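PDB 3CS3: sugar-binding transcriptional regulator, LacI family from Enterococcus faecalis, which probably acts as a DNA-binding transcription factor, its C-terminal domain having the two-lobed fold with which LacI-family regulators bind small effectors such as sugars. Local coordinates for residues E187-V192 against I207-F212; T107-Q112 against D180-N185; R96-D101 against A240-H245; I11-A16 against E25-I30. All coordinates share one frame; numbering follows the deposited sequence.

In the fold
Two pairs of contacts sit in two lobes. Interactions 1 and 2, centres about 10 Å apart, flank the four-stranded parallel sheet through its neighbouring strands 179-183 and 207-210, and a salt bridge from Arg208 to Asp180 ties them. Interactions 3 and 4, about 12 Å apart, reach the seven-stranded mixed sheet. Between the pairs the centres lie about 25 to 28 Å apart, and Phe212 packing on Leu100 is where interactions 1 and 3 touch. Along the chain interaction 4 closes first; interaction 3 then encloses interactions 2 and 1, in that order. Because the chain enters the second lobe and returns, helix 232-247 can pack on the first, as in type I periplasmic-binding-protein folds.

Interaction 1 (E187-V192 against I207-F212)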
loop_
_atom_site.group_PDB
_atom_site.type_symbol
_atom_site.label_atom_id
_atom_site.label_comp_id
_atom_site.label_asym_id
_atom_site.label_seq_id
_atom_site.Cartn_x
_atom_site.Cartn_y
_atom_site.Cartn_z
ATOM N N GLU A 187 -2.219 -8.061 -8.522
ATOM C CA GLU A 187 -1.596 -6.848 -9.050
ATOM C C GLU A 187 -1.191 -6.968 -10.505
ATOM O O GLU A 187 -1.397 -6.027 -11.275
ATOM C CB GLU A 187 -0.384 -6.463 -8.223
ATOM C CG GLU A 187 -0.722 -6.087 -6.811
ATOM C CD GLU A 187 0.456 -6.279 -5.910
ATOM O OE1 GLU A 187 1.550 -5.797 -6.281
ATOM O OE2 GLU A 187 0.288 -6.927 -4.856
ATOM N N MET A 188 -0.614 -8.116 -10.877
ATOM C CA MET A 188 -0.309 -8.404 -12.282
ATOM C C MET A 188 -1.605 -8.500 -13.095
ATOM O O MET A 188 -1.660 -8.034 -14.227
ATOM C CB MET A 188 0.554 -9.671 -12.437
ATOM C CG MET A 188 2.039 -9.472 -12.097
ATOM S SD MET A 188 3.157 -10.848 -12.462
ATOM C CE MET A 188 2.327 -12.167 -11.575
ATOM N N ALA A 189 -2.652 -9.068 -12.494
ATOM C CA ALA A 189 -3.977 -9.129 -13.118
ATOM C C ALA A 189 -4.585 -7.746 -13.346
ATOM O O ALA A 189 -5.200 -7.517 -14.384
ATOM C CB ALA A 189 -4.926 -10.000 -12.297
ATOM N N ILE A 190 -4.406 -6.835 -12.386
ATOM C CA ILE A 190 -4.868 -5.444 -12.525
ATOM C C ILE A 190 -4.122 -4.735 -13.660
ATOM O O ILE A 190 -4.722 -3.976 -14.422
ATOM C CB ILE A 190 -4.780 -4.646 -11.184
ATOM C CG1 ILE A 190 -5.758 -5.208 -10.137
ATOM C CG2 ILE A 190 -5.020 -3.135 -11.393
ATOM C CD1 ILE A 190 -7.233 -5.224 -10.552
ATOM N N GLY A 191 -2.825 -5.015 -13.778
ATOM C CA GLY A 191 -2.021 -4.589 -14.928
ATOM C C GLY A 191 -2.576 -5.057 -16.264
ATOM O O GLY A 191 -2.530 -4.318 -17.244
ATOM N N VAL A 192 -3.106 -6.280 -16.293
ATOM C CA VAL A 192 -3.762 -6.816 -17.488
ATOM C C VAL A 192 -5.048 -6.037 -17.790
ATOM O O VAL A 192 -5.272 -5.660 -18.941
ATOM C CB VAL A 192 -4.013 -8.358 -17.390
ATOM C CG1 VAL A 192 -4.801 -8.879 -18.589
ATOM C CG2 VAL A 192 -2.691 -9.106 -17.275
ATOM N N ILE A 207 -10.926 -12.169 -23.053
ATOM C CA ILE A 207 -9.792 -12.538 -22.220
ATOM C C ILE A 207 -10.291 -12.903 -20.822
ATOM O O ILE A 207 -10.896 -12.084 -20.131
ATOM C CB ILE A 207 -8.671 -11.437 -22.213
ATOM C CG1 ILE A 207 -7.633 -11.709 -21.117
ATOM C CG2 ILE A 207 -9.264 -10.025 -22.094
ATOM C CD1 ILE A 207 -6.282 -11.062 -21.373
ATOM N N ARG A 208 -10.060 -14.153 -20.434
ATOM C CA ARG A 208 -10.527 -14.670 -19.152
ATOM C C ARG A 208 -9.363 -14.798 -18.173
ATOM O O ARG A 208 -8.323 -15.366 -18.511
ATOM C CB ARG A 208 -11.224 -16.017 -19.340
ATOM C CG ARG A 208 -12.359 -16.005 -20.350
ATOM C CD ARG A 208 -13.102 -17.339 -20.369
ATOM N NE ARG A 208 -12.331 -18.409 -21.004
ATOM C CZ ARG A 208 -12.780 -19.646 -21.204
ATOM N NH1 ARG A 208 -14.002 -19.987 -20.823
ATOM N NH2 ARG A 208 -12.003 -20.547 -21.788
ATOM N N ILE A 209 -9.540 -14.268 -16.963
ATOM C CA ILE A 209 -8.442 -14.174 -16.000
ATOM C C ILE A 209 -8.800 -14.664 -14.590
ATOM O O ILE A 209 -9.920 -14.481 -14.122
ATOM C CB ILE A 209 -7.817 -12.734 -15.995
ATOM C CG1 ILE A 209 -6.480 -12.695 -15.243
ATOM C CG2 ILE A 209 -8.798 -11.698 -15.460
ATOM C CD1 ILE A 209 -5.526 -11.620 -15.745
ATOM N N ILE A 210 -7.852 -15.349 -13.948
ATOM C CA ILE A 210 -7.922 -15.652 -12.514
ATOM C C ILE A 210 -6.630 -15.173 -11.853
ATOM O O ILE A 210 -5.535 -15.437 -12.356
ATOM C CB ILE A 210 -8.152 -17.159 -12.216
ATOM C CG1 ILE A 210 -9.427 -17.661 -12.898
ATOM C CG2 ILE A 210 -8.249 -17.409 -10.700
ATOM C CD1 ILE A 210 -9.760 -19.115 -12.625
ATOM N N GLY A 211 -6.766 -14.445 -10.744
ATOM C CA GLY A 211 -5.620 -13.954 -9.984
ATOM C C GLY A 211 -5.378 -14.735 -8.700
ATOM O O GLY A 211 -5.786 -15.888 -8.573
ATOM N N PHE A 212 -4.718 -14.085 -7.746
ATOM C CA PHE A 212 -4.295 -14.691 -6.486
ATOM C C PHE A 212 -4.046 -13.506 -5.563
ATOM O O PHE A 212 -3.478 -12.507 -6.011
ATOM C CB PHE A 212 -2.984 -15.458 -6.711
ATOM C CG PHE A 212 -2.722 -16.588 -5.734
ATOM C CD1 PHE A 212 -2.680 -17.909 -6.185
ATOM C CD2 PHE A 212 -2.467 -16.339 -4.384
ATOM C CE1 PHE A 212 -2.415 -18.972 -5.297
ATOM C CE2 PHE A 212 -2.208 -17.393 -3.486
ATOM C CZ PHE A 212 -2.178 -18.710 -3.947
#
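Ile209 pushes its CD1 methyl against helix 186-196 where Ala189 and Val192, one turn apart, face the strand. This is the tight part of the contact: CD1 of Ile209 lies 3.9 Å from Ala189 CB and 4.0 Å from Val192 CB. Its CG1 branch stands anti to the backbone N (chi1 -167°), which carries CD1 out toward the helix, and it meets Val192 tip to tip. A second touch comes two residues earlier, where the side chains of Ile207 and Val192 cross obliquely, Ile207 CD1 lying 3.8 Å from Val192 CG1. Helix 187-192 and strand 207-210 run nearly antiparallel, at 163° with axes 9.5 Å apart, as expected of a helix and the strand that follows it in a beta-alpha-beta crossover, here strand 179-183, helix 186-196, strand 207-210. The backbones come closest, with 6.0 Å between the CA atoms of Ala189 and Gly211, where Gly211 brings no side chain to the contact. The partly exposed residues turn elsewhere: Glu187 points away from the strand and its OE2 makes a weak hydrogen bond to Ser21 OG, while Arg208 leaves by the other side of the strand. On that same side Ile210 packs against helix 102-115.

Interaction 2 (T107-Q112 against D180-N185); sequences TQAIEQ and DVFAFN
Ala109 on helix 102-115 and Phe182 on strand 179-183 mark the nearest backbone approach of the two segments, their CA atoms 7.5 Å apart, and both point their CB toward the other segment. Phe182 carries the contact from the strand side. It holds CG anti to its own backbone N (chi1 178°), which sends the ring from the strand toward the helix. The CB methyl of Ala109 sits over one ring face in a CH-pi contact, 3.9 Å from the Phe182 centroid and 27° off the normal. It is displaced toward the rim, so that CE1 of Phe182 is 3.6 Å from Ala109 CB. Phe184 CD2 lies over the opposite face, near the rim. Ile110 starts out to the side, but its CD1 comes in to 3.7 Å from Phe182 CD2, the two side chains crossing at about a right angle. Ser140 of helix 131-146 and Leu123 of strand 121-125 also pack on Phe182. Just past the strand, Asn185 N-caps helix 186-196 through OD1 to Met188 N, and its ND2 bonds Phe158 O and a glycerol, probably from the crystallisation liquor. Helices packed on a parallel sheet make the alpha/beta lobes of type I periplasmic-binding-protein folds, whose ligand cleft lies along the C-terminal strand ends; Asn185 is near that edge.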
loop_
_atom_site.group_PDB
_atom_site.type_symbol
_atom_site.label_atom_id
_atom_site.label_comp_id
_atom_site.label_asym_id
_atom_site.label_seq_id
_atom_site.Cartn_x
_atom_site.Cartn_y
_atom_site.Cartn_z
ATOM N N THR A 107 -3.793 -25.140 -7.442
ATOM C CA THR A 107 -4.666 -26.265 -7.813
ATOM C C THR A 107 -6.114 -25.811 -7.962
ATOM O O THR A 107 -6.783 -26.178 -8.923
ATOM C CB THR A 107 -4.595 -27.427 -6.787
ATOM O OG1 THR A 107 -3.271 -27.964 -6.764
ATOM C CG2 THR A 107 -5.559 -28.553 -7.135
ATOM N N GLN A 108 -6.580 -24.995 -7.022
ATOM C CA GLN A 108 -7.942 -24.471 -7.066
ATOM C C GLN A 108 -8.188 -23.525 -8.244
ATOM O O GLN A 108 -9.284 -23.499 -8.798
ATOM C CB GLN A 108 -8.301 -23.807 -5.739
ATOM C CG GLN A 108 -8.669 -24.806 -4.640
ATOM C CD GLN A 108 -8.763 -24.168 -3.263
ATOM O OE1 GLN A 108 -9.835 -24.130 -2.655
ATOM N NE2 GLN A 108 -7.640 -23.659 -2.768
ATOM N N ALA A 109 -7.165 -22.767 -8.636
ATOM C CA ALA A 109 -7.285 -21.860 -9.776
ATOM C C ALA A 109 -7.228 -22.608 -11.092
ATOM O O ALA A 109 -8.028 -22.360 -11.990
ATOM C CB ALA A 109 -6.207 -20.812 -9.740
ATOM N N ILE A 110 -6.281 -23.533 -11.195
ATOM C CA ILE A 110 -6.040 -24.250 -12.435
ATOM C C ILE A 110 -7.135 -25.300 -12.725
ATOM O O ILE A 110 -7.345 -25.686 -13.878
ATOM C CB ILE A 110 -4.599 -24.834 -12.459
ATOM C CG1 ILE A 110 -3.970 -24.672 -13.841
ATOM C CG2 ILE A 110 -4.553 -26.255 -11.947
ATOM C CD1 ILE A 110 -3.418 -23.277 -14.096
ATOM N N GLU A 111 -7.845 -25.708 -11.671
ATOM C CA GLU A 111 -9.008 -26.587 -11.747
ATOM C C GLU A 111 -10.143 -25.920 -12.504
ATOM O O GLU A 111 -10.929 -26.593 -13.164
ATOM C CB GLU A 111 -9.493 -26.900 -10.336
ATOM C CG GLU A 111 -10.299 -28.160 -10.170
ATOM C CD GLU A 111 -10.545 -28.484 -8.705
ATOM O OE1 GLU A 111 -11.287 -27.723 -8.042
ATOM O OE2 GLU A 111 -9.997 -29.498 -8.216
ATOM N N GLN A 112 -10.224 -24.596 -12.392
ATOM C CA GLN A 112 -11.272 -23.825 -13.039
ATOM C C GLN A 112 -11.055 -23.746 -14.542
ATOM O O GLN A 112 -12.026 -23.716 -15.309
ATOM C CB GLN A 112 -11.346 -22.415 -12.449
ATOM C CG GLN A 112 -11.565 -22.368 -10.949
ATOM C CD GLN A 112 -12.938 -22.854 -10.552
ATOM O OE1 GLN A 112 -13.938 -22.475 -11.157
ATOM N NE2 GLN A 112 -12.995 -23.699 -9.529
ATOM N N ASP A 180 -6.926 -17.283 -22.107
ATOM C CA ASP A 180 -7.048 -17.691 -20.711
ATOM C C ASP A 180 -5.761 -17.436 -19.947
ATOM O O ASP A 180 -4.700 -17.938 -20.320
ATOM C CB ASP A 180 -7.495 -19.148 -20.612
ATOM C CG ASP A 180 -8.926 -19.345 -21.086
ATOM O OD1 ASP A 180 -9.603 -18.335 -21.375
ATOM O OD2 ASP A 180 -9.381 -20.503 -21.165
ATOM N N VAL A 181 -5.866 -16.625 -18.892
ATOM C CA VAL A 181 -4.709 -16.193 -18.108
ATOM C C VAL A 181 -4.850 -16.553 -16.629
ATOM O O VAL A 181 -5.869 -16.254 -15.998
ATOM C CB VAL A 181 -4.457 -14.657 -18.227
ATOM C CG1 VAL A 181 -3.177 -14.257 -17.484
ATOM C CG2 VAL A 181 -4.371 -14.216 -19.692
ATOM N N PHE A 182 -3.829 -17.207 -16.088
ATOM C CA PHE A 182 -3.695 -17.353 -14.648
ATOM C C PHE A 182 -2.576 -16.417 -14.214
ATOM O O PHE A 182 -1.398 -16.685 -14.459
ATOM C CB PHE A 182 -3.428 -18.813 -14.262
ATOM C CG PHE A 182 -3.220 -19.045 -12.781
ATOM C CD1 PHE A 182 -3.827 -18.233 -11.817
ATOM C CD2 PHE A 182 -2.447 -20.120 -12.351
ATOM C CE1 PHE A 182 -3.621 -18.458 -10.458
ATOM C CE2 PHE A 182 -2.247 -20.360 -10.989
ATOM C CZ PHE A 182 -2.834 -19.528 -10.042
ATOM N N ALA A 183 -2.973 -15.290 -13.619
ATOM C CA ALA A 183 -2.035 -14.316 -13.069
ATOM C C ALA A 183 -1.693 -14.757 -11.656
ATOM O O ALA A 183 -2.582 -15.099 -10.881
ATOM C CB ALA A 183 -2.643 -12.939 -13.067
ATOM N N PHE A 184 -0.403 -14.770 -11.332
ATOM C CA PHE A 184 0.064 -15.362 -10.075
ATOM C C PHE A 184 -0.163 -14.436 -8.883
ATOM O O PHE A 184 -0.109 -14.882 -7.734
ATOM C CB PHE A 184 1.528 -15.826 -10.177
ATOM C CG PHE A 184 1.705 -17.191 -10.832
ATOM C CD1 PHE A 184 2.880 -17.915 -10.638
ATOM C CD2 PHE A 184 0.698 -17.759 -11.626
ATOM C CE1 PHE A 184 3.064 -19.162 -11.240
ATOM C CE2 PHE A 184 0.871 -19.006 -12.225
ATOM C CZ PHE A 184 2.053 -19.713 -12.026
ATOM N N ASN A 185 -0.400 -13.152 -9.163
ATOM C CA ASN A 185 -1.069 -12.276 -8.203
ATOM C C ASN A 185 -2.064 -11.300 -8.821
ATOM O O ASN A 185 -2.062 -11.092 -10.038
ATOM C CB ASN A 185 -0.098 -11.615 -7.202
ATOM C CG ASN A 185 0.714 -10.458 -7.787
ATOM O OD1 ASN A 185 0.592 -10.072 -8.956
ATOM N ND2 ASN A 185 1.558 -9.891 -6.939
#

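Interaction 3 (R96-D101 against A240-H245). With SO4 (sulfate ion), chain E; SO4 (sulfate ion), chain B.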
loop_
_atom_site.group_PDB
_atom_site.type_symbol
_atom_site.label_atom_id
_atom_site.label_comp_id
_atom_site.label_asym_id
_atom_site.label_seq_id
_atom_site.Cartn_x
_atom_site.Cartn_y
_atom_site.Cartn_z
ATOM N N ARG A 96 11.685 -19.843 11.424
ATOM C CA ARG A 96 10.443 -20.577 11.191
ATOM C C ARG A 96 9.727 -20.056 9.956
ATOM O O ARG A 96 10.056 -18.981 9.466
ATOM C CB ARG A 96 9.524 -20.491 12.407
ATOM C CG ARG A 96 10.083 -21.173 13.639
ATOM C CD ARG A 96 10.281 -22.686 13.443
ATOM N NE ARG A 96 10.616 -23.287 14.729
ATOM C CZ ARG A 96 11.857 -23.466 15.172
ATOM N NH1 ARG A 96 12.895 -23.125 14.418
ATOM N NH2 ARG A 96 12.061 -23.992 16.370
ATOM N N GLN A 97 8.746 -20.815 9.465
ATOM C CA GLN A 97 8.017 -20.471 8.241
ATOM C C GLN A 97 6.537 -20.295 8.501
ATOM O O GLN A 97 5.923 -21.130 9.157
ATOM C CB GLN A 97 8.160 -21.570 7.189
ATOM C CG GLN A 97 9.565 -22.047 6.909
ATOM C CD GLN A 97 9.589 -23.442 6.294
ATOM O OE1 GLN A 97 10.648 -24.053 6.172
ATOM N NE2 GLN A 97 8.419 -23.950 5.903
ATOM N N VAL A 98 5.959 -19.212 7.991
ATOM C CA VAL A 98 4.501 -19.104 7.882
ATOM C C VAL A 98 4.169 -18.803 6.423
ATOM O O VAL A 98 4.209 -17.655 5.986
ATOM C CB VAL A 98 3.869 -18.044 8.833
ATOM C CG1 VAL A 98 2.345 -18.137 8.783
ATOM C CG2 VAL A 98 4.337 -18.238 10.262
ATOM N N LEU A 99 3.856 -19.855 5.675
ATOM C CA LEU A 99 3.758 -19.767 4.219
ATOM C C LEU A 99 2.332 -19.912 3.717
ATOM O O LEU A 99 1.501 -20.533 4.372
ATOM C CB LEU A 99 4.634 -20.841 3.575
ATOM C CG LEU A 99 6.103 -20.931 3.990
ATOM C CD1 LEU A 99 6.784 -22.053 3.236
ATOM C CD2 LEU A 99 6.834 -19.619 3.757
ATOM N N LEU A 100 2.048 -19.331 2.554
ATOM C CA LEU A 100 0.779 -19.588 1.884
ATOM C C LEU A 100 0.780 -21.005 1.337
ATOM O O LEU A 100 1.818 -21.517 0.916
ATOM C CB LEU A 100 0.540 -18.611 0.732
ATOM C CG LEU A 100 0.459 -17.116 1.026
ATOM C CD1 LEU A 100 0.244 -16.357 -0.268
ATOM C CD2 LEU A 100 -0.642 -16.811 2.022
ATOM N N ASP A 101 -0.388 -21.632 1.349
ATOM C CA ASP A 101 -0.587 -22.892 0.652
ATOM C C ASP A 101 -0.677 -22.627 -0.859
ATOM O O ASP A 101 -1.769 -22.533 -1.434
ATOM C CB ASP A 101 -1.845 -23.579 1.181
ATOM C CG ASP A 101 -2.044 -24.964 0.607
ATOM O OD1 ASP A 101 -1.043 -25.683 0.387
ATOM O OD2 ASP A 101 -3.215 -25.331 0.387
ATOM N N ALA A 240 3.334 -13.072 13.815
ATOM C CA ALA A 240 3.626 -12.350 15.059
ATOM C C ALA A 240 3.740 -13.273 16.280
ATOM O O ALA A 240 4.638 -13.102 17.094
ATOM C CB ALA A 240 2.587 -11.277 15.301
ATOM N N GLU A 241 2.845 -14.253 16.398
ATOM C CA GLU A 241 2.883 -15.182 17.531
ATOM C C GLU A 241 4.060 -16.148 17.408
ATOM O O GLU A 241 4.616 -16.583 18.412
ATOM C CB GLU A 241 1.540 -15.928 17.704
ATOM C CG GLU A 241 1.508 -17.405 17.247
ATOM C CD GLU A 241 0.149 -18.085 17.436
ATOM O OE1 GLU A 241 -0.886 -17.386 17.540
ATOM O OE2 GLU A 241 0.118 -19.332 17.472
ATOM N N LYS A 242 4.441 -16.454 16.171
ATOM C CA LYS A 242 5.547 -17.354 15.897
ATOM C C LYS A 242 6.889 -16.733 16.233
ATOM O O LYS A 242 7.774 -17.430 16.699
ATOM C CB LYS A 242 5.543 -17.776 14.429
ATOM C CG LYS A 242 5.930 -19.224 14.199
ATOM C CD LYS A 242 4.744 -20.056 13.735
ATOM C CE LYS A 242 3.707 -20.272 14.827
ATOM N NZ LYS A 242 2.978 -21.546 14.655
ATOM N N ILE A 243 7.039 -15.433 15.982
ATOM C CA ILE A 243 8.292 -14.731 16.268
ATOM C C ILE A 243 8.500 -14.537 17.782
ATOM O O ILE A 243 9.619 -14.669 18.275
ATOM C CB ILE A 243 8.453 -13.403 15.418
ATOM C CG1 ILE A 243 9.866 -12.844 15.513
ATOM C CG2 ILE A 243 7.459 -12.326 15.794
ATOM C CD1 ILE A 243 10.801 -13.465 14.560
ATOM N N ILE A 244 7.414 -14.268 18.508
ATOM C CA ILE A 244 7.463 -14.188 19.966
ATOM C C ILE A 244 7.862 -15.537 20.560
ATOM O O ILE A 244 8.866 -15.622 21.262
ATOM C CB ILE A 244 6.119 -13.700 20.574
ATOM C CG1 ILE A 244 5.786 -12.270 20.109
ATOM C CG2 ILE A 244 6.129 -13.805 22.107
ATOM C CD1 ILE A 244 6.892 -11.235 20.312
ATOM N N HIS A 245 7.097 -16.582 20.239
ATOM C CA HIS A 245 7.348 -17.941 20.731
ATOM C C HIS A 245 8.755 -18.425 20.400
ATOM O O HIS A 245 9.414 -19.021 21.243
ATOM C CB HIS A 245 6.308 -18.924 20.177
ATOM C CG HIS A 245 4.978 -18.862 20.867
ATOM N ND1 HIS A 245 4.333 -17.674 21.144
ATOM C CD2 HIS A 245 4.162 -19.843 21.314
ATOM C CE1 HIS A 245 3.185 -17.927 21.747
ATOM N NE2 HIS A 245 3.056 -19.236 21.861
HETATM S S SO4 E . 9.403 -26.064 17.305
HETATM O O1 SO4 E . 9.102 -26.041 15.877
HETATM O O2 SO4 E . 9.635 -24.704 17.784
HETATM O O3 SO4 E . 8.282 -26.650 18.034
HETATM O O4 SO4 E . 10.602 -26.869 17.521
HETATM S S SO4 B . 15.446 -23.494 17.133
HETATM O O1 SO4 B . 16.722 -24.032 17.592
HETATM O O2 SO4 B . 15.488 -22.037 17.210
HETATM O O3 SO4 B . 15.215 -23.919 15.757
HETATM O O4 SO4 B . 14.370 -23.989 17.986
#
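Arg96 meets segment 240-245 at its root, and its tip leads away from it. Its CB, directed toward the helix, rests 4.2 Å from Lys242 CG. From there the chain bends at chi2 (-63°) and runs away from the helix segment, carrying the guanidinium to two sulfate ions, probably from the crystallisation liquor. Arg96 NE gives a weak bond, 3.3 Å to O1 of the chain E sulfate, and another weak one to Ala252 O. Arg96 NH1 donates to O3 of the chain B sulfate at 2.8 Å. Arg96 NH2 serves both ions: it reaches O2 of the chain E sulfate at 2.9 Å, nearly straight at 171°, and O4 of the chain B sulfate at 2.8 Å. The O2 and O3 acceptors lie at the guanidinium edge, in its plane. Asn94 N and Ala252 N add backbone donors to these sulfates. Beside Arg96, Val98 CG2 packs on Lys242 CD at 3.9 Å. The bent lysine chain ends with NZ in a salt bridge to Glu255 OE2 and a hydrogen bond to Glu253 O. The two cationic residues thus touch through aliphatic carbon; the lysine is paired within the protein, whereas the sulfate bonds of Arg96 say little about its partners in solution.

Interaction 4 (I11-A16 against E25-I30); sequences IGVYLA and ELLEGI
Leu27 stands at the middle of the apolar contacts between strand 10-15 and helix 23-35, touching Val13 and Leu15. Leu15 meets it tip to tip: Leu15 CD1 lies 3.8 Å from Leu27 CD1 and equally far from Leu27 CD2, poised at the fork of the leucine. The Leu27 chi2 of 13° is nearly eclipsed and doubtful at this resolution. Val13 passes Leu27 in the opposite direction, Val13 CG1 to Leu27 CD1 at 4.1 Å. The same Val13 CG1 also meets Ile30 CD1 at 4.1 Å, this time end on, because Ile30 extends its chain fully (chi2 177°) toward the strand. Val13 CG1 thus touches two helix residues, Leu27 and Ile30, about one turn apart.

No hydrogen bond crosses between the two segments; the strand's backbone pairs with neighbouring strands, Val13 with Ile42 among them. In the helix Ile30 N bonds Leu26 O at 3.0 Å. Near the strand's end Leu15 O accepts from Ser45 OG, and Ala16 N bonds Tyr23 OH.

The geometry is that of a beta-alpha-beta unit, strand 10-15, helix 23-35 and strand 40-45: the axes of strand 11-15 and helix 25-30 run nearly antiparallel, at 166° and 11.6 Å apart. Met41 of strand 40-45 packs on both Leu27 and Ile30, and Asp17 of the second subunit touches Leu27. With methyl meeting methyl and no hydrogen bond between the segments, the helix is held on the sheet here by dispersion and the burial of apolar surface.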
loop_
_atom_site.group_PDB
_atom_site.type_symbol
_atom_site.label_atom_id
_atom_site.label_comp_id
_atom_site.label_asym_id
_atom_site.label_seq_id
_atom_site.Cartn_x
_atom_site.Cartn_y
_atom_site.Cartn_z
ATOM N N ILE A 11 10.184 -5.535 16.302
ATOM C CA ILE A 11 10.376 -6.500 15.227
ATOM C C ILE A 11 10.529 -5.741 13.911
ATOM O O ILE A 11 9.725 -4.864 13.602
ATOM C CB ILE A 11 9.197 -7.524 15.153
ATOM C CG1 ILE A 11 9.035 -8.279 16.486
ATOM C CG2 ILE A 11 9.370 -8.501 13.981
ATOM C CD1 ILE A 11 10.267 -9.081 16.935
ATOM N N GLY A 12 11.586 -6.052 13.167
ATOM C CA GLY A 12 11.764 -5.517 11.818
ATOM C C GLY A 12 10.984 -6.338 10.805
ATOM O O GLY A 12 11.105 -7.556 10.759
ATOM N N VAL A 13 10.163 -5.674 10.001
ATOM C CA VAL A 13 9.379 -6.363 8.990
ATOM C C VAL A 13 9.894 -5.949 7.615
ATOM O O VAL A 13 9.833 -4.780 7.247
ATOM C CB VAL A 13 7.870 -6.089 9.148
ATOM C CG1 VAL A 13 7.077 -6.783 8.054
ATOM C CG2 VAL A 13 7.385 -6.551 10.526
ATOM N N TYR A 14 10.425 -6.913 6.873
ATOM C CA TYR A 14 11.061 -6.630 5.592
ATOM C C TYR A 14 10.166 -7.033 4.429
ATOM O O TYR A 14 9.969 -8.218 4.156
ATOM C CB TYR A 14 12.453 -7.277 5.520
ATOM C CG TYR A 14 13.422 -6.635 6.486
ATOM C CD1 TYR A 14 14.197 -5.545 6.096
ATOM C CD2 TYR A 14 13.529 -7.086 7.806
ATOM C CE1 TYR A 14 15.069 -4.934 6.981
ATOM C CE2 TYR A 14 14.395 -6.481 8.700
ATOM C CZ TYR A 14 15.165 -5.407 8.277
ATOM O OH TYR A 14 16.030 -4.795 9.151
ATOM N N LEU A 15 9.596 -6.021 3.780
ATOM C CA LEU A 15 8.668 -6.211 2.669
ATOM C C LEU A 15 9.333 -5.847 1.352
ATOM O O LEU A 15 10.347 -5.157 1.335
ATOM C CB LEU A 15 7.389 -5.396 2.875
ATOM C CG LEU A 15 6.576 -5.674 4.149
ATOM C CD1 LEU A 15 5.333 -4.819 4.138
ATOM C CD2 LEU A 15 6.209 -7.161 4.323
ATOM N N ALA A 16 8.755 -6.326 0.255
ATOM C CA ALA A 16 9.321 -6.132 -1.077
ATOM C C ALA A 16 8.721 -4.936 -1.820
ATOM O O ALA A 16 9.310 -4.440 -2.783
ATOM C CB ALA A 16 9.150 -7.394 -1.888
ATOM N N GLU A 25 -3.408 -5.249 5.417
ATOM C CA GLU A 25 -4.119 -6.162 6.305
ATOM C C GLU A 25 -3.189 -7.218 6.917
ATOM O O GLU A 25 -3.468 -7.757 7.990
ATOM C CB GLU A 25 -5.344 -6.778 5.605
ATOM C CG GLU A 25 -5.182 -7.035 4.101
ATOM C CD GLU A 25 -5.566 -5.847 3.218
ATOM O OE1 GLU A 25 -6.712 -5.365 3.325
ATOM O OE2 GLU A 25 -4.723 -5.412 2.400
ATOM N N LEU A 26 -2.080 -7.495 6.232
ATOM C CA LEU A 26 -1.010 -8.327 6.775
ATOM C C LEU A 26 -0.302 -7.607 7.930
ATOM O O LEU A 26 -0.134 -8.176 9.011
ATOM C CB LEU A 26 -0.002 -8.685 5.679
ATOM C CG LEU A 26 1.225 -9.500 6.100
ATOM C CD1 LEU A 26 0.868 -10.947 6.374
ATOM C CD2 LEU A 26 2.315 -9.403 5.061
ATOM N N LEU A 27 0.091 -6.355 7.684
ATOM C CA LEU A 27 0.706 -5.482 8.686
ATOM C C LEU A 27 -0.164 -5.229 9.921
ATOM O O LEU A 27 0.363 -5.144 11.030
ATOM C CB LEU A 27 1.118 -4.150 8.049
ATOM C CG LEU A 27 2.549 -3.946 7.520
ATOM C CD1 LEU A 27 3.362 -5.235 7.397
ATOM C CD2 LEU A 27 2.509 -3.223 6.187
ATOM N N GLU A 28 -1.480 -5.107 9.729
ATOM C CA GLU A 28 -2.441 -4.913 10.820
ATOM C C GLU A 28 -2.510 -6.140 11.716
ATOM O O GLU A 28 -2.685 -6.040 12.927
ATOM C CB GLU A 28 -3.841 -4.626 10.266
ATOM C CG GLU A 28 -4.152 -3.157 9.999
ATOM C CD GLU A 28 -5.600 -2.926 9.569
ATOM O OE1 GLU A 28 -6.483 -3.732 9.946
ATOM O OE2 GLU A 28 -5.854 -1.927 8.857
ATOM N N GLY A 29 -2.400 -7.309 11.088
ATOM C CA GLY A 29 -2.389 -8.578 11.798
ATOM C C GLY A 29 -1.109 -8.784 12.583
ATOM O O GLY A 29 -1.147 -9.290 13.711
ATOM N N ILE A 30 0.022 -8.406 11.981
ATOM C CA ILE A 30 1.320 -8.408 12.666
ATOM C C ILE A 30 1.267 -7.483 13.892
ATOM O O ILE A 30 1.564 -7.921 15.011
ATOM C CB ILE A 30 2.499 -8.028 11.717
ATOM C CG1 ILE A 30 2.674 -9.077 10.609
ATOM C CG2 ILE A 30 3.800 -7.932 12.484
ATOM C CD1 ILE A 30 3.772 -8.755 9.587
#